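Local coordinates for putative sensory box/GGDEF family protein (Vibrio parahaemolyticus, PDB 3LID) that probably makes cyclic di-GMP from two GTP through a GGDEF domain, and is represented here by its extracellular sensor domain of PDC fold, at residues Y79-F84 / E136-K141; L155-I158 / V163-G166; P204-L209 / P215-F220; V234-G239 / N258-L263. All coordinates share one frame; numbering follows the deposited sequence.

In the fold
Two antiparallel sheets build this extracellular domain, as expected of two PDC modules in tandem. Contacts 1 and 2 share the first sheet and touch where F84 packs on G166. Contact 1 is buried and ionic: strands 79-86 and 131-140, separated by two strands of the sheet, reach each other through side chains and a phosphate. Contact 2, partly buried near the end of the 150-160/163-173 hairpin, relies on backbone bonds and an arginine laid on a proline. Contacts 3 and 4 belong with the second sheet. Contact 3 is a surface loop folded on itself by carbonyls, a water and a phenylalanine; contact 4, partly buried, packs a helix end on strand 260-268 without any hydrogen bond across.

Contact 1. Residues Y79-F84 / E136-K141; sequences YKQIRF and ELERDK. With PO4 (phosphate ion), chain C.
E138 reaches from the break between strands 136-137 and 139-140 toward K80 and Q81. Its CG stands beside the backbone N (chi1 -70°) and the chain runs on extended, which carries the carboxylate across to the other segment. K80 NZ donates to E138 OE1 at 3.0 Å in a salt bridge that meets the oxygen on its syn side, while the lysine CD lies 4.0 Å from the same OE1. Q81 comes from the opposite direction, its amide plane turned 81° from the carboxylate. E138 OE2 also accepts from N171 ND2, and S149 and S151 add weak bonds to the two oxygens. The strands involved, 79-86 and 131-140, belong to the first antiparallel sheet of the PDC fold, with 163-173 and 150-160 between them. A phosphate, probably from the crystallisation liquor, bridges the interval, with E138 CG 3.8 Å from its O1. At R139 the backbone takes over: R139 N donates to phosphate O4 at 2.9 Å and 162°. R83 holds the ion from strand 79-86, NH1 to phosphate O2 at 3.0 Å and NH2 to O3 at 2.8 Å, one guanidinium face lying against the Q81 amide; E91 and N171 also bind this guanidinium. K113, R116, Y118, R153 and N171 complete the anion site, whose cationic lining would favour a negative guest.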
loop_
_atom_site.group_PDB
_atom_site.type_symbol
_atom_site.label_atom_id
_atom_site.label_comp_id
_atom_site.label_asym_id
_atom_site.label_seq_id
_atom_site.Cartn_x
_atom_site.Cartn_y
_atom_site.Cartn_z
ATOM N N TYR A 79 -2.969 0.523 -8.981
ATOM C CA TYR A 79 -1.711 1.229 -9.422
ATOM C C TYR A 79 -1.961 2.694 -9.691
ATOM O O TYR A 79 -2.811 3.024 -10.513
ATOM C CB TYR A 79 -1.102 0.580 -10.671
ATOM C CG TYR A 79 -0.849 -0.876 -10.479
ATOM C CD1 TYR A 79 0.216 -1.308 -9.709
ATOM C CD2 TYR A 79 -1.734 -1.850 -11.026
ATOM C CE1 TYR A 79 0.459 -2.662 -9.495
ATOM C CE2 TYR A 79 -1.479 -3.205 -10.824
ATOM C CZ TYR A 79 -0.429 -3.594 -10.011
ATOM O OH TYR A 79 -0.186 -4.933 -9.794
ATOM N N LYS A 80 -1.275 3.556 -8.942
ATOM C CA LYS A 80 -1.370 4.983 -9.136
ATOM C C LYS A 80 -0.477 5.425 -10.349
ATOM O O LYS A 80 -0.803 6.361 -11.046
ATOM C CB LYS A 80 -0.961 5.664 -7.841
ATOM C CG LYS A 80 -1.214 7.160 -7.937
ATOM C CD LYS A 80 -1.502 7.725 -6.551
ATOM C CE LYS A 80 -1.885 9.176 -6.637
ATOM N NZ LYS A 80 -0.688 9.972 -7.038
ATOM N N GLN A 81 0.575 4.679 -10.608
ATOM C CA GLN A 81 1.394 4.914 -11.793
ATOM C C GLN A 81 1.959 3.628 -12.252
ATOM O O GLN A 81 2.165 2.741 -11.465
ATOM C CB GLN A 81 2.667 5.780 -11.424
ATOM C CG GLN A 81 2.289 7.149 -10.873
ATOM C CD GLN A 81 3.559 7.951 -10.583
ATOM O OE1 GLN A 81 4.026 8.067 -9.421
ATOM N NE2 GLN A 81 4.156 8.447 -11.651
ATOM N N ILE A 82 2.258 3.547 -13.562
ATOM C CA ILE A 82 2.935 2.420 -14.156
ATOM C C ILE A 82 3.952 3.083 -15.100
ATOM O O ILE A 82 3.553 3.895 -15.947
ATOM C CB ILE A 82 1.999 1.541 -14.986
ATOM C CG1 ILE A 82 0.910 0.969 -14.018
ATOM C CG2 ILE A 82 2.818 0.363 -15.662
ATOM C CD1 ILE A 82 -0.153 0.161 -14.824
ATOM N N ARG A 83 5.236 2.797 -14.874
ATOM C CA ARG A 83 6.281 3.506 -15.595
ATOM C C ARG A 83 7.345 2.577 -16.102
ATOM O O ARG A 83 7.619 1.490 -15.578
ATOM C CB ARG A 83 6.993 4.416 -14.632
ATOM C CG ARG A 83 6.113 5.652 -14.256
ATOM C CD ARG A 83 6.842 6.597 -13.247
ATOM N NE ARG A 83 6.917 5.891 -11.939
ATOM C CZ ARG A 83 7.510 6.427 -10.862
ATOM N NH1 ARG A 83 8.105 7.656 -10.940
ATOM N NH2 ARG A 83 7.479 5.777 -9.688
ATOM N N PHE A 84 8.029 3.063 -17.140
ATOM C CA PHE A 84 9.267 2.427 -17.550
ATOM C C PHE A 84 10.338 3.532 -17.445
ATOM O O PHE A 84 10.147 4.657 -17.945
ATOM C CB PHE A 84 9.214 1.932 -19.018
ATOM C CG PHE A 84 10.444 1.172 -19.390
ATOM C CD1 PHE A 84 10.620 -0.139 -18.940
ATOM C CD2 PHE A 84 11.502 1.837 -20.061
ATOM C CE1 PHE A 84 11.769 -0.840 -19.216
ATOM C CE2 PHE A 84 12.747 1.103 -20.360
ATOM C CZ PHE A 84 12.818 -0.242 -19.932
ATOM N N GLU A 136 6.537 4.324 0.823
ATOM C CA GLU A 136 7.215 5.639 0.877
ATOM C C GLU A 136 6.387 6.602 0.067
ATOM O O GLU A 136 5.802 6.235 -0.995
ATOM C CB GLU A 136 8.589 5.485 0.217
ATOM C CG GLU A 136 9.342 6.764 0.069
ATOM C CD GLU A 136 10.720 6.427 -0.521
ATOM O OE1 GLU A 136 11.586 5.939 0.216
ATOM O OE2 GLU A 136 10.953 6.636 -1.722
ATOM N N LEU A 137 6.311 7.828 0.568
ATOM C CA LEU A 137 5.438 8.835 -0.110
ATOM C C LEU A 137 6.036 9.173 -1.485
ATOM O O LEU A 137 7.252 9.216 -1.671
ATOM C CB LEU A 137 5.445 10.124 0.730
ATOM C CG LEU A 137 4.821 9.897 2.112
ATOM C CD1 LEU A 137 4.937 11.090 3.065
ATOM C CD2 LEU A 137 3.345 9.592 1.924
ATOM N N GLU A 138 5.155 9.436 -2.426
ATOM C CA GLU A 138 5.594 9.927 -3.767
ATOM C C GLU A 138 6.202 11.337 -3.742
ATOM O O GLU A 138 5.785 12.184 -2.926
ATOM C CB GLU A 138 4.426 9.937 -4.677
ATOM C CG GLU A 138 4.011 8.469 -4.993
ATOM C CD GLU A 138 2.873 8.338 -6.027
ATOM O OE1 GLU A 138 2.158 9.307 -6.245
ATOM O OE2 GLU A 138 2.657 7.235 -6.674
ATOM N N ARG A 139 7.159 11.549 -4.637
ATOM C CA ARG A 139 7.750 12.891 -4.776
ATOM C C ARG A 139 7.854 13.269 -6.269
ATOM O O ARG A 139 7.892 12.395 -7.152
ATOM C CB ARG A 139 9.183 12.890 -4.202
ATOM C CG ARG A 139 9.176 12.735 -2.632
ATOM C CD ARG A 139 10.597 12.721 -1.983
ATOM N NE ARG A 139 10.393 12.641 -0.518
ATOM C CZ ARG A 139 10.437 13.615 0.378
ATOM N NH1 ARG A 139 10.712 14.897 0.059
ATOM N NH2 ARG A 139 10.218 13.281 1.683
ATOM N N ASP A 140 7.948 14.599 -6.494
ATOM C CA ASP A 140 8.194 15.204 -7.850
ATOM C C ASP A 140 9.394 16.114 -7.630
ATOM O O ASP A 140 9.307 17.057 -6.836
ATOM C CB ASP A 140 7.044 16.158 -8.240
ATOM C CG ASP A 140 5.715 15.507 -8.389
ATOM O OD1 ASP A 140 5.620 14.348 -8.882
ATOM O OD2 ASP A 140 4.701 16.225 -8.117
ATOM N N LYS A 141 10.490 15.858 -8.367
ATOM C CA LYS A 141 11.750 16.643 -8.232
ATOM C C LYS A 141 12.139 16.778 -6.773
ATOM O O LYS A 141 12.469 17.882 -6.265
ATOM C CB LYS A 141 11.534 18.005 -8.911
ATOM C CG LYS A 141 11.455 17.787 -10.430
ATOM C CD LYS A 141 11.071 19.075 -11.140
ATOM C CE LYS A 141 12.041 19.292 -12.244
ATOM N NZ LYS A 141 13.246 19.620 -11.439
HETATM P P PO4 C . 7.678 8.417 -7.216
HETATM O O1 PO4 C . 6.454 9.107 -7.847
HETATM O O2 PO4 C . 8.812 8.743 -8.197
HETATM O O3 PO4 C . 7.515 6.926 -7.139
HETATM O O4 PO4 C . 7.980 9.013 -5.846
#

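Contact 2. Residues L155-I158 / V163-G166; sequences LMPI and VRQG
R164 turns CG away from its backbone N (chi1 -171°) and bends at chi3 (-71°), which brings the guanidinium alongside P157. The two side chains lie side by side and point the same way, so that P157 CB sits over the centre of one guanidinium face, 3.5 Å from R164 NE. The proline ring continues across the group, P157 CG coming to 4.0 Å from R164 NH2. Bonds to residues outside the hairpin fix the rotation of the guanidinium: NE donates to N127 OD1, NH2 to L125 O and NH1 to Q123 O. On R164's own strand, Y167 OH also partners NH1. The planar cation therefore joins the hairpin to the end of helix 117-124 and the loop that follows it, while the proline packs against its face. Strands 150-160 and 163-173 form this antiparallel hairpin of the first sheet, and a classic beta bulge interrupts its ladder where Q165 and G166 both face I158. I158 N donates to G166 O at 2.9 Å, and Q165 N returns a bond to I158 O at 2.8 Å and 167°. G166 O also receives a CA-H...O contact from P157 CA at 3.4 Å. On the other partner of the bulge, the Q165 side chain bends at chi2 and closes on its own strand, NE2 donating to V163 O at 3.0 Å from above the carbonyl plane; its CB remains 3.7 Å from I158 O. The F84 ring packs against the G166 backbone, F84 CZ lying 3.4 Å from G166 CA.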
loop_
_atom_site.group_PDB
_atom_site.type_symbol
_atom_site.label_atom_id
_atom_site.label_comp_id
_atom_site.label_asym_id
_atom_site.label_seq_id
_atom_site.Cartn_x
_atom_site.Cartn_y
_atom_site.Cartn_z
ATOM N N LEU A 155 9.443 -3.248 -8.505
ATOM C CA LEU A 155 10.611 -2.904 -9.325
ATOM C C LEU A 155 11.066 -4.128 -10.066
ATOM O O LEU A 155 11.144 -5.180 -9.492
ATOM C CB LEU A 155 11.700 -2.471 -8.383
ATOM C CG LEU A 155 11.299 -1.338 -7.436
ATOM C CD1 LEU A 155 12.449 -1.156 -6.420
ATOM C CD2 LEU A 155 11.156 0.040 -8.289
ATOM N N MET A 156 11.339 -3.983 -11.387
ATOM C CA MET A 156 11.781 -5.143 -12.180
ATOM C C MET A 156 12.666 -4.602 -13.312
ATOM O O MET A 156 12.144 -3.969 -14.257
ATOM C CB MET A 156 10.521 -5.866 -12.720
ATOM C CG MET A 156 10.814 -7.113 -13.568
ATOM S SD MET A 156 9.317 -7.709 -14.263
ATOM C CE MET A 156 10.152 -8.966 -15.169
ATOM N N PRO A 157 13.959 -4.939 -13.279
ATOM C CA PRO A 157 14.817 -4.550 -14.457
ATOM C C PRO A 157 14.395 -5.427 -15.651
ATOM O O PRO A 157 14.059 -6.626 -15.478
ATOM C CB PRO A 157 16.237 -4.904 -14.030
ATOM C CG PRO A 157 16.096 -5.043 -12.443
ATOM C CD PRO A 157 14.729 -5.598 -12.210
ATOM N N ILE A 158 14.364 -4.832 -16.866
ATOM C CA ILE A 158 13.849 -5.496 -18.026
ATOM C C ILE A 158 15.048 -5.526 -19.040
ATOM O O ILE A 158 15.677 -4.512 -19.256
ATOM C CB ILE A 158 12.696 -4.715 -18.717
ATOM C CG1 ILE A 158 11.494 -4.549 -17.717
ATOM C CG2 ILE A 158 12.238 -5.576 -19.992
ATOM C CD1 ILE A 158 10.979 -5.899 -17.163
ATOM N N VAL A 163 20.617 -7.653 -22.307
ATOM C CA VAL A 163 21.118 -6.344 -22.077
ATOM C C VAL A 163 19.993 -5.518 -21.407
ATOM O O VAL A 163 18.906 -5.379 -21.968
ATOM C CB VAL A 163 21.483 -5.653 -23.428
ATOM C CG1 VAL A 163 21.968 -4.221 -23.198
ATOM C CG2 VAL A 163 22.590 -6.561 -24.173
ATOM N N ARG A 164 20.312 -5.009 -20.229
ATOM C CA ARG A 164 19.289 -4.250 -19.480
ATOM C C ARG A 164 18.877 -3.013 -20.262
ATOM O O ARG A 164 19.735 -2.224 -20.749
ATOM C CB ARG A 164 19.862 -3.834 -18.125
ATOM C CG ARG A 164 18.715 -3.245 -17.240
ATOM C CD ARG A 164 19.272 -3.011 -15.806
ATOM N NE ARG A 164 19.455 -4.355 -15.243
ATOM C CZ ARG A 164 19.769 -4.578 -13.977
ATOM N NH1 ARG A 164 19.885 -3.583 -13.124
ATOM N NH2 ARG A 164 19.877 -5.842 -13.552
ATOM N N GLN A 165 17.559 -2.845 -20.440
ATOM C CA GLN A 165 16.975 -1.666 -21.114
ATOM C C GLN A 165 16.472 -0.585 -20.153
ATOM O O GLN A 165 16.313 0.582 -20.513
ATOM C CB GLN A 165 15.801 -2.112 -22.006
ATOM C CG GLN A 165 16.281 -3.162 -23.066
ATOM C CD GLN A 165 17.402 -2.545 -23.975
ATOM O OE1 GLN A 165 17.142 -1.554 -24.655
ATOM N NE2 GLN A 165 18.591 -3.148 -24.010
ATOM N N GLY A 166 16.223 -1.000 -18.927
ATOM C CA GLY A 166 15.586 -0.063 -17.972
ATOM C C GLY A 166 14.839 -0.882 -16.898
ATOM O O GLY A 166 15.086 -2.043 -16.682
#

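Contact 3. Residues P204-L209 / P215-F220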
loop_
_atom_site.group_PDB
_atom_site.type_symbol
_atom_site.label_atom_id
_atom_site.label_comp_id
_atom_site.label_asym_id
_atom_site.label_seq_id
_atom_site.Cartn_x
_atom_site.Cartn_y
_atom_site.Cartn_z
ATOM N N PRO A 204 -8.745 5.892 10.216
ATOM C CA PRO A 204 -9.913 6.762 9.979
ATOM C C PRO A 204 -9.550 8.155 10.456
ATOM O O PRO A 204 -10.138 9.145 10.000
ATOM C CB PRO A 204 -11.064 6.085 10.788
ATOM C CG PRO A 204 -10.356 5.238 11.795
ATOM C CD PRO A 204 -9.053 4.781 11.126
ATOM N N ASP A 205 -8.518 8.249 11.275
ATOM C CA ASP A 205 -8.014 9.554 11.703
ATOM C C ASP A 205 -6.791 10.075 10.909
ATOM O O ASP A 205 -5.636 9.786 11.244
ATOM C CB ASP A 205 -7.718 9.554 13.220
ATOM C CG ASP A 205 -7.128 10.871 13.704
ATOM O OD1 ASP A 205 -7.306 11.909 13.012
ATOM O OD2 ASP A 205 -6.449 10.868 14.766
ATOM N N GLU A 206 -7.059 10.888 9.871
ATOM C CA GLU A 206 -6.026 11.385 8.941
ATOM C C GLU A 206 -4.945 12.090 9.666
ATOM O O GLU A 206 -3.804 12.167 9.208
ATOM C CB GLU A 206 -6.650 12.382 7.930
ATOM C CG GLU A 206 -5.657 13.343 7.229
ATOM C CD GLU A 206 -5.314 12.835 5.813
ATOM O OE1 GLU A 206 -4.471 11.916 5.712
ATOM O OE2 GLU A 206 -5.895 13.333 4.802
ATOM N N SER A 207 -5.285 12.662 10.816
ATOM C CA SER A 207 -4.328 13.522 11.446
ATOM C C SER A 207 -3.220 12.767 12.123
ATOM O O SER A 207 -2.241 13.366 12.520
ATOM C CB SER A 207 -5.013 14.484 12.435
ATOM O OG SER A 207 -5.263 13.785 13.623
ATOM N N ARG A 208 -3.323 11.431 12.207
ATOM C CA ARG A 208 -2.212 10.708 12.813
ATOM C C ARG A 208 -1.267 10.081 11.796
ATOM O O ARG A 208 -0.331 9.393 12.177
ATOM C CB ARG A 208 -2.737 9.629 13.773
ATOM C CG ARG A 208 -3.504 8.534 13.102
ATOM C CD ARG A 208 -3.948 7.447 14.163
ATOM N NE ARG A 208 -4.648 8.076 15.278
ATOM C CZ ARG A 208 -5.150 7.424 16.339
ATOM N NH1 ARG A 208 -5.778 8.091 17.291
ATOM N NH2 ARG A 208 -5.085 6.105 16.438
ATOM N N LEU A 209 -1.474 10.361 10.509
ATOM C CA LEU A 209 -0.619 9.643 9.500
ATOM C C LEU A 209 0.769 10.198 9.318
ATOM O O LEU A 209 0.940 11.445 9.245
ATOM C CB LEU A 209 -1.321 9.593 8.131
ATOM C CG LEU A 209 -2.705 9.024 8.182
ATOM C CD1 LEU A 209 -3.369 8.946 6.789
ATOM C CD2 LEU A 209 -2.628 7.593 8.815
ATOM N N PRO A 215 6.387 16.666 10.945
ATOM C CA PRO A 215 6.830 17.087 12.305
ATOM C C PRO A 215 5.713 17.220 13.316
ATOM O O PRO A 215 5.873 16.718 14.415
ATOM C CB PRO A 215 7.452 18.500 12.073
ATOM C CG PRO A 215 7.792 18.539 10.589
ATOM C CD PRO A 215 6.711 17.675 9.907
ATOM N N GLU A 216 4.571 17.804 12.937
ATOM C CA GLU A 216 3.463 18.077 13.880
ATOM C C GLU A 216 2.740 16.792 14.308
ATOM O O GLU A 216 1.712 16.840 14.993
ATOM C CB GLU A 216 2.450 19.028 13.253
ATOM C CG GLU A 216 3.123 20.246 12.522
ATOM C CD GLU A 216 4.086 19.830 11.350
ATOM O OE1 GLU A 216 3.583 19.431 10.302
ATOM O OE2 GLU A 216 5.351 19.941 11.455
ATOM N N ARG A 217 3.264 15.650 13.830
ATOM C CA ARG A 217 2.563 14.362 13.989
ATOM C C ARG A 217 3.483 13.333 14.583
ATOM O O ARG A 217 3.136 12.147 14.656
ATOM C CB ARG A 217 2.040 13.881 12.641
ATOM C CG ARG A 217 0.827 14.616 12.145
ATOM C CD ARG A 217 0.451 14.221 10.704
ATOM N NE ARG A 217 -0.660 15.018 10.124
ATOM C CZ ARG A 217 -1.354 14.635 9.051
ATOM N NH1 ARG A 217 -1.065 13.469 8.464
ATOM N NH2 ARG A 217 -2.345 15.363 8.544
ATOM N N SER A 218 4.662 13.768 14.986
ATOM C CA SER A 218 5.712 12.866 15.359
ATOM C C SER A 218 5.338 12.139 16.667
ATOM O O SER A 218 5.895 11.109 16.977
ATOM C CB SER A 218 6.983 13.642 15.568
ATOM O OG SER A 218 6.716 14.635 16.567
ATOM N N GLN A 219 4.323 12.633 17.351
ATOM C CA GLN A 219 3.847 11.971 18.591
ATOM C C GLN A 219 2.992 10.719 18.316
ATOM O O GLN A 219 2.747 9.847 19.206
ATOM C CB GLN A 219 3.081 12.968 19.466
ATOM C CG GLN A 219 1.746 13.422 18.911
ATOM C CD GLN A 219 1.875 14.727 18.084
ATOM O OE1 GLN A 219 2.917 14.997 17.484
ATOM N NE2 GLN A 219 0.823 15.539 18.101
ATOM N N PHE A 220 2.521 10.611 17.078
ATOM C CA PHE A 220 1.646 9.511 16.716
ATOM C C PHE A 220 2.461 8.319 16.299
ATOM O O PHE A 220 2.495 7.918 15.075
ATOM C CB PHE A 220 0.714 9.969 15.609
ATOM C CG PHE A 220 -0.224 11.072 16.050
ATOM C CD1 PHE A 220 -1.345 10.769 16.834
ATOM C CD2 PHE A 220 0.020 12.395 15.698
ATOM C CE1 PHE A 220 -2.231 11.778 17.251
ATOM C CE2 PHE A 220 -0.857 13.409 16.113
ATOM C CZ PHE A 220 -1.979 13.092 16.888
HETATM O O HOH W 1 2.212 8.311 12.379
#
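A water joins R208 and F220, donating to F220 O at 2.7 Å and to R208 O at 2.8 Å. Beside this bridge the F220 ring turns a face to R208: CA lies 4.1 Å from the ring centroid, 20° off the normal, in a CH-pi contact. The R208 CG sits between the backbone N and carbonyl carbon (chi1 65°), and the guanidinium goes on to a salt bridge with E192 and a cation-pi contact with Y200. Both segments belong to the surface loop between strand 200-202 and helix 222-225; each contains a short 3-10 turn, and a type I turn runs from R217 to F220. R217, extended from CG to NE, runs alongside the backbone of 206-209. Its NH1 donates to L209 O at 3.0 Å and 166°, with the acceptor in the guanidinium plane, whereas the carbonyls of E206 and S207 lie over one face. The first turn is held by D205 in an Asx turn: OD1 accepts from S207 OG at 2.8 Å, close to the carboxylate plane on the syn side, and from S207 N at 3.1 Å, well above it, both on the same face.

Contact 4. Residues V234-G239 / N258-L263; sequences VSEQAG and NEPLHL
E236 lays its carboxylate against the ring of P260, near the start of strand 260-268 of the second PDC sheet and just after the end of helix 230-234. The two side chains cross at about a right angle. E236 OE2 comes to 3.4 Å from P260 CG, and E236 CD is 3.8 Å from P260 CB; the contact is van der Waals packing of a carboxylate on a proline ring. CG lies beside the backbone N (chi1 -63°) with the chain extended beyond it, which directs the carboxylate along the strand toward the proline. Next to it stands the imidazole of H262, two residues on. E236 CG meets the ring at its edge, near the ring plane and 4.4 Å from CE1, and V234 CA approaches the same H262 CE1 at 4.2 Å. The acid and the histidine do not pair: E236 OE2 and H262 NE2 are 6.2 Å apart.

Farther out, neighbours set these groups in place. H262 ND1 is hydrogen-bonded to S252 OG on strand 246-254, and the W230 ring meets the imidazole with planes at about 85°. E236 OE1 forms a long, weak ion pair with K254 NZ. The strand itself is stitched into the sheet by backbone bonds of L261 with I253 and of H262 with V194. On the helix side the chain leaves helical geometry at E236 with a positive phi of 71°. An ST turn straddles that residue, Q237 N donating to S235 OG at 3.2 Å, and the same OG is hydrogen-bonded to R232 O.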
loop_
_atom_site.group_PDB
_atom_site.type_symbol
_atom_site.label_atom_id
_atom_site.label_comp_id
_atom_site.label_asym_id
_atom_site.label_seq_id
_atom_site.Cartn_x
_atom_site.Cartn_y
_atom_site.Cartn_z
ATOM N N VAL A 234 4.706 -6.063 18.163
ATOM C CA VAL A 234 5.986 -6.383 17.502
ATOM C C VAL A 234 6.265 -7.869 17.468
ATOM O O VAL A 234 6.944 -8.367 16.578
ATOM C CB VAL A 234 7.113 -5.551 18.207
ATOM C CG1 VAL A 234 8.527 -5.915 17.738
ATOM C CG2 VAL A 234 6.759 -4.062 18.072
ATOM N N SER A 235 5.681 -8.624 18.401
ATOM C CA SER A 235 5.814 -10.072 18.374
ATOM C C SER A 235 5.288 -10.729 17.061
ATOM O O SER A 235 5.638 -11.842 16.745
ATOM C CB SER A 235 5.080 -10.672 19.574
ATOM O OG SER A 235 3.717 -10.873 19.362
ATOM N N GLU A 236 4.441 -9.978 16.355
ATOM C CA GLU A 236 3.816 -10.424 15.064
ATOM C C GLU A 236 2.784 -11.526 15.298
ATOM O O GLU A 236 2.230 -12.046 14.343
ATOM C CB GLU A 236 4.854 -10.863 14.059
ATOM C CG GLU A 236 5.764 -9.744 13.655
ATOM C CD GLU A 236 6.799 -10.161 12.664
ATOM O OE1 GLU A 236 6.512 -11.040 11.879
ATOM O OE2 GLU A 236 7.877 -9.568 12.643
ATOM N N GLN A 237 2.409 -11.779 16.542
ATOM C CA GLN A 237 1.269 -12.679 16.833
ATOM C C GLN A 237 -0.020 -11.937 16.859
ATOM O O GLN A 237 -0.079 -10.752 17.095
ATOM C CB GLN A 237 1.452 -13.349 18.208
ATOM C CG GLN A 237 2.785 -13.938 18.292
ATOM C CD GLN A 237 3.234 -14.691 17.018
ATOM O OE1 GLN A 237 4.152 -14.252 16.300
ATOM N NE2 GLN A 237 2.604 -15.843 16.752
ATOM N N ALA A 238 -1.114 -12.624 16.610
ATOM C CA ALA A 238 -2.380 -11.984 16.798
ATOM C C ALA A 238 -2.858 -12.041 18.234
ATOM O O ALA A 238 -2.847 -13.127 18.875
ATOM C CB ALA A 238 -3.428 -12.632 15.916
ATOM N N GLY A 239 -3.399 -10.963 18.702
ATOM C CA GLY A 239 -3.763 -10.946 20.158
ATOM C C GLY A 239 -4.487 -9.693 20.516
ATOM O O GLY A 239 -4.866 -8.872 19.655
ATOM N N ASN A 258 9.684 -8.058 3.254
ATOM C CA ASN A 258 10.108 -8.884 4.361
ATOM C C ASN A 258 9.844 -8.265 5.764
ATOM O O ASN A 258 10.013 -8.967 6.792
ATOM C CB ASN A 258 11.589 -9.297 4.171
ATOM C CG ASN A 258 12.489 -8.141 3.929
ATOM O OD1 ASN A 258 12.361 -7.066 4.548
ATOM N ND2 ASN A 258 13.425 -8.317 2.978
ATOM N N GLU A 259 9.432 -6.994 5.840
ATOM C CA GLU A 259 9.171 -6.363 7.127
ATOM C C GLU A 259 7.689 -6.535 7.435
ATOM O O GLU A 259 6.837 -6.514 6.510
ATOM C CB GLU A 259 9.455 -4.866 6.927
ATOM C CG GLU A 259 9.301 -3.939 8.070
ATOM C CD GLU A 259 9.867 -2.542 7.652
ATOM O OE1 GLU A 259 9.054 -1.587 7.440
ATOM O OE2 GLU A 259 11.118 -2.466 7.502
ATOM N N PRO A 260 7.330 -6.605 8.707
ATOM C CA PRO A 260 5.923 -6.712 9.034
ATOM C C PRO A 260 5.159 -5.399 8.892
ATOM O O PRO A 260 5.726 -4.309 9.054
ATOM C CB PRO A 260 5.918 -7.150 10.522
ATOM C CG PRO A 260 7.184 -6.605 11.033
ATOM C CD PRO A 260 8.203 -6.691 9.917
ATOM N N LEU A 261 3.865 -5.542 8.621
ATOM C CA LEU A 261 2.899 -4.454 8.615
ATOM C C LEU A 261 1.889 -4.841 9.679
ATOM O O LEU A 261 1.410 -5.969 9.691
ATOM C CB LEU A 261 2.158 -4.366 7.259
ATOM C CG LEU A 261 1.168 -3.190 7.209
ATOM C CD1 LEU A 261 1.825 -1.815 7.355
ATOM C CD2 LEU A 261 0.543 -3.291 5.769
ATOM N N HIS A 262 1.600 -3.934 10.593
ATOM C CA HIS A 262 0.701 -4.344 11.739
ATOM C C HIS A 262 -0.667 -3.808 11.513
ATOM O O HIS A 262 -0.855 -2.644 11.166
ATOM C CB HIS A 262 1.278 -3.759 13.044
ATOM C CG HIS A 262 2.702 -4.148 13.269
ATOM N ND1 HIS A 262 3.087 -5.465 13.486
ATOM C CD2 HIS A 262 3.844 -3.403 13.357
ATOM C CE1 HIS A 262 4.395 -5.517 13.687
ATOM N NE2 HIS A 262 4.883 -4.287 13.630
ATOM N N LEU A 263 -1.674 -4.669 11.660
ATOM C CA LEU A 263 -3.032 -4.244 11.430
ATOM C C LEU A 263 -3.617 -4.093 12.860
ATOM O O LEU A 263 -3.484 -4.997 13.679
ATOM C CB LEU A 263 -3.845 -5.334 10.709
ATOM C CG LEU A 263 -3.630 -5.431 9.172
ATOM C CD1 LEU A 263 -2.157 -5.466 8.778
ATOM C CD2 LEU A 263 -4.337 -6.756 8.729
#